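Local coordinates for protein 3-keto-5-aminohexanoate cleavage enzyme (Ralstonia eutropha, PDB 3C6C) that probably cleaves 3-keto-5-aminohexanoate or a related beta-keto acid, as a metal-dependent TIM-barrel enzyme, at residues P114-E117 with S118-L121; L285-R288 with A289-I293; E186-S189 with P190-L194. One frame throughout, in Å; residues are numbered along the deposited sequence. Where two conformers were deposited one is given.

Followed from the N terminus, the chain meets contact 1 first, then contact 3 and last contact 2. The three lie in series, so none nests in or crosses another. Contact 1 (114-121) closes a tight turn between strands 108-113 and 125-126, in the antiparallel sheet outside the barrel. Contact 3 (186-194) bends barrel strand 182-187 into helix 190-201. Contact 2 (285-293) bridges no loop, since it is two successive turns of helix 282-295 laid against strands 264-266 and 23-29. Contacts 1 and 2 lie about 45 Å apart, centre to centre, on opposite sides of the chain's centre. Contacts 1 and 3 both touch the second subunit.

Contact 1. Residues P114-E117 with S118-L121; sequences PEDE and SKAL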
loop_
_atom_site.group_PDB
_atom_site.type_symbol
_atom_site.label_atom_id
_atom_site.label_comp_id
_atom_site.label_asym_id
_atom_site.label_seq_id
_atom_site.Cartn_x
_atom_site.Cartn_y
_atom_site.Cartn_z
ATOM N N PRO A 114 -25.536 -5.078 31.726
ATOM C CA PRO A 114 -24.418 -4.367 32.338
ATOM C C PRO A 114 -24.098 -4.794 33.748
ATOM O O PRO A 114 -23.014 -4.513 34.254
ATOM C CB PRO A 114 -24.884 -2.906 32.342
ATOM C CG PRO A 114 -26.340 -2.958 32.146
ATOM C CD PRO A 114 -26.591 -4.155 31.289
ATOM N N GLU A 115 -25.054 -5.462 34.383
ATOM C CA GLU A 115 -24.930 -5.828 35.802
ATOM C C GLU A 115 -24.170 -7.124 35.903
ATOM O O GLU A 115 -23.631 -7.489 36.950
ATOM C CB GLU A 115 -26.307 -5.989 36.477
ATOM C CG GLU A 115 -27.110 -4.707 36.535
ATOM C CD GLU A 115 -26.305 -3.537 37.063
ATOM O OE1 GLU A 115 -25.597 -3.715 38.081
ATOM O OE2 GLU A 115 -26.381 -2.442 36.453
ATOM N N ASP A 116 -24.133 -7.784 34.760
ATOM C CA ASP A 116 -23.482 -9.084 34.582
ATOM C C ASP A 116 -23.430 -9.482 33.123
ATOM O O ASP A 116 -24.367 -10.067 32.577
ATOM C CB ASP A 116 -24.222 -10.163 35.362
ATOM C CG ASP A 116 -23.551 -11.522 35.254
ATOM O OD1 ASP A 116 -22.459 -11.597 34.654
ATOM O OD2 ASP A 116 -24.116 -12.515 35.761
ATOM N N GLU A 117 -22.304 -9.150 32.504
ATOM C CA GLU A 117 -22.174 -9.223 31.050
ATOM C C GLU A 117 -22.126 -10.656 30.541
ATOM O O GLU A 117 -22.176 -10.901 29.325
ATOM C CB GLU A 117 -21.002 -8.385 30.547
ATOM C CG GLU A 117 -21.326 -6.923 30.653
ATOM C CD GLU A 117 -20.300 -6.026 30.005
ATOM O OE1 GLU A 117 -19.088 -6.167 30.274
ATOM O OE2 GLU A 117 -20.706 -5.164 29.220
ATOM N N SER A 118 -22.094 -11.601 31.480
ATOM C CA SER A 118 -22.181 -13.031 31.119
ATOM C C SER A 118 -23.614 -13.367 30.687
ATOM O O SER A 118 -23.889 -14.384 30.054
ATOM C CB SER A 118 -21.730 -13.950 32.267
ATOM O OG SER A 118 -22.616 -13.904 33.390
ATOM N N LYS A 119 -24.510 -12.455 31.020
ATOM C CA LYS A 119 -25.939 -12.631 30.757
ATOM C C LYS A 119 -26.453 -11.669 29.708
ATOM O O LYS A 119 -26.119 -10.480 29.703
ATOM C CB LYS A 119 -26.740 -12.418 32.032
ATOM C CG LYS A 119 -26.447 -13.427 33.116
ATOM C CD LYS A 119 -27.164 -13.070 34.406
ATOM C CE LYS A 119 -27.355 -14.299 35.305
ATOM N NZ LYS A 119 -26.199 -15.235 35.238
ATOM N N ALA A 120 -27.294 -12.226 28.843
ATOM C CA ALA A 120 -27.968 -11.486 27.768
ATOM C C ALA A 120 -29.285 -10.862 28.242
ATOM O O ALA A 120 -30.166 -11.547 28.776
ATOM C CB ALA A 120 -28.213 -12.411 26.542
ATOM N N LEU A 121 -29.403 -9.551 28.042
ATOM C CA LEU A 121 -30.674 -8.845 28.303
ATOM C C LEU A 121 -31.766 -9.419 27.430
ATOM O O LEU A 121 -31.509 -9.888 26.323
ATOM C CB LEU A 121 -30.561 -7.332 28.064
ATOM C CG LEU A 121 -29.653 -6.619 29.053
ATOM C CD1 LEU A 121 -29.433 -5.182 28.661
ATOM C CD2 LEU A 121 -30.220 -6.743 30.461
#
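Asp116 and Ser118 meet through one carboxylate oxygen that serves two donors. The hydroxyl OG of Ser118 donates to Asp116 OD1 at 2.6 Å, while the backbone N of Ser118 reaches the same Asp116 OD1 at 3.2 Å. Both arrive from one face of the carboxylate, well above its plane. The backbone bond makes this an Asx turn, and the hydroxyl adds a second grip that helps hold the carboxylate in place. In Ser118, OG stands between its own backbone N and carbonyl carbon (chi1 67°), which lets hydroxyl and amide reach a single acceptor.

The other carboxylate oxygen faces Lys119. The lysine chain runs obliquely beside the group, with CD of Lys119 3.4 Å from Asp116 OD2, then bends at its last torsion. Its ammonium NZ forms a long salt bridge to Asp116 OD2, 3.5 Å and weak, at the surface.

Behind these side chains, the backbone sets the shape. Asp116 to Lys119 is a type I beta turn, closed by Lys119 N to Asp116 O at 2.9 Å, so the Asx turn is superposed on the beta turn. Further out, CD of Pro114 touches Leu121 CD1 at 4.0 Å, the two side chains crossing at about a right angle.

The stretch joins strand 108-113 to strand 125-126 of the antiparallel sheet. Lys119 and Leu121 bond by backbone to Asp113 and Leu111, while Glu117 extends to Arg167, Thr168 and Thr165 of the second subunit.

Contact 2. Residues L285-R288 with A289-I293; sequences LVER and ARTVI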
loop_
_atom_site.group_PDB
_atom_site.type_symbol
_atom_site.label_atom_id
_atom_site.label_comp_id
_atom_site.label_asym_id
_atom_site.label_seq_id
_atom_site.Cartn_x
_atom_site.Cartn_y
_atom_site.Cartn_z
ATOM N N LEU A 285 -30.663 5.429 -7.327
ATOM C CA LEU A 285 -29.327 5.049 -6.826
ATOM C C LEU A 285 -28.663 4.076 -7.792
ATOM O O LEU A 285 -27.489 4.202 -8.113
ATOM C CB LEU A 285 -29.394 4.476 -5.409
ATOM C CG LEU A 285 -29.829 5.433 -4.293
ATOM C CD1 LEU A 285 -29.936 4.668 -2.951
ATOM C CD2 LEU A 285 -28.894 6.692 -4.191
ATOM N N VAL A 286 -29.451 3.113 -8.277
ATOM C CA VAL A 286 -28.979 2.154 -9.268
ATOM C C VAL A 286 -28.585 2.884 -10.546
ATOM O O VAL A 286 -27.560 2.606 -11.157
ATOM C CB VAL A 286 -30.033 1.042 -9.571
ATOM C CG1 VAL A 286 -29.573 0.191 -10.759
ATOM C CG2 VAL A 286 -30.272 0.109 -8.329
ATOM N N GLU A 287 -29.413 3.834 -10.961
ATOM C CA GLU A 287 -29.175 4.562 -12.218
ATOM C C GLU A 287 -27.878 5.340 -12.143
ATOM O O GLU A 287 -27.056 5.343 -13.072
ATOM C CB GLU A 287 -30.333 5.508 -12.515
ATOM C CG GLU A 287 -30.110 6.385 -13.712
ATOM C CD GLU A 287 -31.280 7.358 -13.933
ATOM O OE1 GLU A 287 -32.028 7.641 -12.954
ATOM O OE2 GLU A 287 -31.437 7.829 -15.085
ATOM N N ARG A 288 -27.641 5.935 -10.989
ATOM C CA ARG A 288 -26.434 6.762 -10.780
ATOM C C ARG A 288 -25.175 5.905 -10.855
ATOM O O ARG A 288 -24.203 6.258 -11.513
ATOM C CB ARG A 288 -26.499 7.535 -9.452
ATOM C CG ARG A 288 -25.196 8.234 -9.034
ATOM C CD ARG A 288 -25.471 9.411 -8.077
ATOM N NE ARG A 288 -26.382 10.321 -8.762
ATOM C CZ ARG A 288 -26.853 11.463 -8.280
ATOM N NH1 ARG A 288 -26.546 11.865 -7.059
ATOM N NH2 ARG A 288 -27.662 12.191 -9.034
ATOM N N ALA A 289 -25.229 4.762 -10.188
ATOM C CA ALA A 289 -24.086 3.826 -10.121
ATOM C C ALA A 289 -23.780 3.266 -11.521
ATOM O O ALA A 289 -22.635 3.179 -11.976
ATOM C CB ALA A 289 -24.388 2.686 -9.091
ATOM N N ARG A 290 -24.860 2.952 -12.214
ATOM C CA ARG A 290 -24.775 2.396 -13.583
ATOM C C ARG A 290 -24.110 3.373 -14.542
ATOM O O ARG A 290 -23.227 3.010 -15.349
ATOM C CB ARG A 290 -26.146 1.945 -14.085
ATOM C CG ARG A 290 -26.127 1.489 -15.532
ATOM C CD ARG A 290 -27.469 0.964 -15.906
ATOM N NE ARG A 290 -27.576 0.803 -17.347
ATOM C CZ ARG A 290 -28.690 0.451 -17.969
ATOM N NH1 ARG A 290 -29.785 0.181 -17.274
ATOM N NH2 ARG A 290 -28.696 0.334 -19.287
ATOM N N THR A 291 -24.518 4.631 -14.423
ATOM C CA THR A 291 -23.951 5.711 -15.232
ATOM C C THR A 291 -22.441 5.861 -15.009
ATOM O O THR A 291 -21.652 5.952 -15.951
ATOM C CB THR A 291 -24.693 7.038 -14.986
ATOM O OG1 THR A 291 -26.039 6.913 -15.465
ATOM C CG2 THR A 291 -23.989 8.200 -15.706
ATOM N N VAL A 292 -22.044 5.837 -13.746
ATOM C CA VAL A 292 -20.635 5.913 -13.390
ATOM C C VAL A 292 -19.853 4.736 -13.995
ATOM O O VAL A 292 -18.829 4.914 -14.670
ATOM C CB VAL A 292 -20.404 6.029 -11.853
ATOM C CG1 VAL A 292 -18.893 5.817 -11.548
ATOM C CG2 VAL A 292 -20.917 7.412 -11.317
ATOM N N ILE A 293 -20.360 3.536 -13.786
ATOM C CA ILE A 293 -19.706 2.293 -14.281
ATOM C C ILE A 293 -19.515 2.327 -15.809
ATOM O O ILE A 293 -18.452 2.011 -16.345
ATOM C CB ILE A 293 -20.509 1.027 -13.791
ATOM C CG1 ILE A 293 -20.339 0.876 -12.267
ATOM C CG2 ILE A 293 -20.073 -0.270 -14.521
ATOM C CD1 ILE A 293 -21.368 -0.079 -11.627
#
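Glu287 and Thr291 typify the i to i+4 spacing that repeats through these two turns of alpha helix. Four backbone bonds span the join: Ala289 N to Leu285 O, Arg290 N to Val286 O (2.9 Å), Thr291 N to Glu287 O (3.0 Å) and Val292 N to Arg288 O. All are nearly straight, as expected of a regular helix.

One side chain adds a polar approach to this ladder. Thr291 OG1 lies beside its own backbone N, opposite its carbonyl carbon (chi1 -66°), and so turns back along the helix to within 3.0 Å of Glu287 O, the carbonyl that already accepts from Thr291 N.

The remaining contacts are van der Waals touches of side-chain carbons on carbonyl oxygens one turn earlier. The methyl of Ala289 rests 3.6 Å from Leu285 O, CB of Arg290 lies 3.3 Å from Val286 O, and Val292 CG2 sits 3.5 Å from Arg288 O.

The charged end of Arg290 leads away from this ladder. Its extended chain takes NE to a salt bridge with Glu294 and NH1 to the carbonyl of Ala60, at the end of helix 47-60.

Val286, Ala289 and Ile293 face strands 23-29 and 264-266, the two neighbours that close the barrel. Leu285, Arg288 and Val292 touch helix 250-260, and Thr291 packs on His295 of the third subunit.

Contact 3. Residues E186-S189 with P190-L194; sequences EVFS and PGDIL
Ser189 ends the link from strand 182-187 and meets Asp192 as the N-cap of helix 190-201. The chain leaves the strand after Val187, kinks at Phe188 (psi 0°), is extended again at Ser189 and enters the helix at Pro190. Ser189 O accepts only weak bonds, from Asp192 N and from Ile193 N (3.4 Å); regular helix bonding begins with Leu194 N to Pro190 O, and side chains supplement the weak start.

Ser189 OG accepts from Asp192 N at 3.0 Å, the capping bond. The carboxylate of Asp192 folds back past the N-cap, its CG lying opposite its own carbonyl carbon (chi1 -70°). Asp192 OD2 takes the amide of Phe188 N at 2.8 Å on its anti side, close to the carboxylate plane. The same oxygen lies at the edge of the Phe188 ring, whose plane stands 80° from that of the carboxylate. Beneath, Val187 CG2 packs on Ile193 CG1 at 3.7 Å.

A water bonds Ser189 OG at 2.8 Å and donates to Asp192 OD1 at 2.9 Å. Asp192 OD2 also bonds Thr149 OG1, so this buried carboxylate is well supplied with donors. These bonds tie strand end to helix start, and the helix dipole probably also stabilises the carboxylate's charge.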
loop_
_atom_site.group_PDB
_atom_site.type_symbol
_atom_site.label_atom_id
_atom_site.label_comp_id
_atom_site.label_asym_id
_atom_site.label_seq_id
_atom_site.Cartn_x
_atom_site.Cartn_y
_atom_site.Cartn_z
ATOM N N GLU A 186 -20.020 -11.705 4.428
ATOM C CA GLU A 186 -19.893 -10.298 4.814
ATOM C C GLU A 186 -18.789 -10.147 5.860
ATOM O O GLU A 186 -18.830 -10.730 6.945
ATOM C CB GLU A 186 -21.203 -9.716 5.349
ATOM C CG GLU A 186 -22.512 -10.158 4.662
ATOM C CD GLU A 186 -22.702 -9.707 3.229
ATOM O OE1 GLU A 186 -21.931 -8.848 2.736
ATOM O OE2 GLU A 186 -23.673 -10.218 2.586
ATOM N N VAL A 187 -17.810 -9.337 5.487
ATOM C CA VAL A 187 -16.580 -9.134 6.278
ATOM C C VAL A 187 -16.335 -7.687 6.688
ATOM O O VAL A 187 -16.588 -6.731 5.935
ATOM C CB VAL A 187 -15.337 -9.724 5.521
ATOM C CG1 VAL A 187 -15.555 -11.233 5.196
ATOM C CG2 VAL A 187 -14.984 -8.887 4.245
ATOM N N PHE A 188 -15.880 -7.544 7.936
ATOM C CA PHE A 188 -15.684 -6.233 8.578
ATOM C C PHE A 188 -14.239 -5.959 8.942
ATOM O O PHE A 188 -13.911 -4.911 9.505
ATOM C CB PHE A 188 -16.546 -6.131 9.844
ATOM C CG PHE A 188 -18.035 -6.160 9.586
ATOM C CD1 PHE A 188 -18.680 -7.352 9.296
ATOM C CD2 PHE A 188 -18.789 -5.012 9.685
ATOM C CE1 PHE A 188 -20.038 -7.384 9.088
ATOM C CE2 PHE A 188 -20.161 -5.043 9.478
ATOM C CZ PHE A 188 -20.772 -6.227 9.186
ATOM N N SER A 189 -13.383 -6.926 8.621
ATOM C CA SER A 189 -11.971 -6.915 9.047
ATOM C C SER A 189 -11.150 -7.924 8.266
ATOM O O SER A 189 -11.702 -8.782 7.631
ATOM C CB SER A 189 -11.863 -7.292 10.518
ATOM O OG SER A 189 -12.193 -8.668 10.697
ATOM N N PRO A 190 -9.831 -7.844 8.356
ATOM C CA PRO A 190 -9.004 -8.864 7.676
ATOM C C PRO A 190 -9.182 -10.238 8.330
ATOM O O PRO A 190 -9.167 -11.269 7.678
ATOM C CB PRO A 190 -7.584 -8.329 7.857
ATOM C CG PRO A 190 -7.666 -7.386 8.975
ATOM C CD PRO A 190 -8.999 -6.734 8.859
ATOM N N GLY A 191 -9.348 -10.208 9.636
ATOM C CA GLY A 191 -9.565 -11.419 10.418
ATOM C C GLY A 191 -10.781 -12.175 9.940
ATOM O O GLY A 191 -10.784 -13.396 9.842
ATOM N N ASP A 192 -11.821 -11.425 9.616
ATOM C CA ASP A 192 -13.048 -12.002 9.088
ATOM C C ASP A 192 -12.787 -12.707 7.745
ATOM O O ASP A 192 -13.330 -13.782 7.470
ATOM C CB ASP A 192 -14.143 -10.932 8.879
ATOM C CG ASP A 192 -14.724 -10.356 10.172
ATOM O OD1 ASP A 192 -14.409 -10.810 11.313
ATOM O OD2 ASP A 192 -15.526 -9.387 10.026
ATOM N N ILE A 193 -11.973 -12.068 6.912
ATOM C CA ILE A 193 -11.588 -12.632 5.605
ATOM C C ILE A 193 -10.843 -13.964 5.812
ATOM O O ILE A 193 -11.065 -14.944 5.098
ATOM C CB ILE A 193 -10.771 -11.660 4.738
ATOM C CG1 ILE A 193 -11.658 -10.448 4.387
ATOM C CG2 ILE A 193 -10.227 -12.365 3.492
ATOM C CD1 ILE A 193 -10.902 -9.254 3.772
ATOM N N LEU A 194 -9.958 -13.979 6.796
ATOM C CA LEU A 194 -9.205 -15.211 7.108
ATOM C C LEU A 194 -10.154 -16.335 7.481
ATOM O O LEU A 194 -9.971 -17.496 7.068
ATOM C CB LEU A 194 -8.186 -14.994 8.232
ATOM C CG LEU A 194 -7.025 -14.040 7.958
ATOM C CD1 LEU A 194 -6.014 -14.149 9.078
ATOM C CD2 LEU A 194 -6.389 -14.260 6.610
HETATM O O HOH W 1 -13.486 -8.754 13.128
#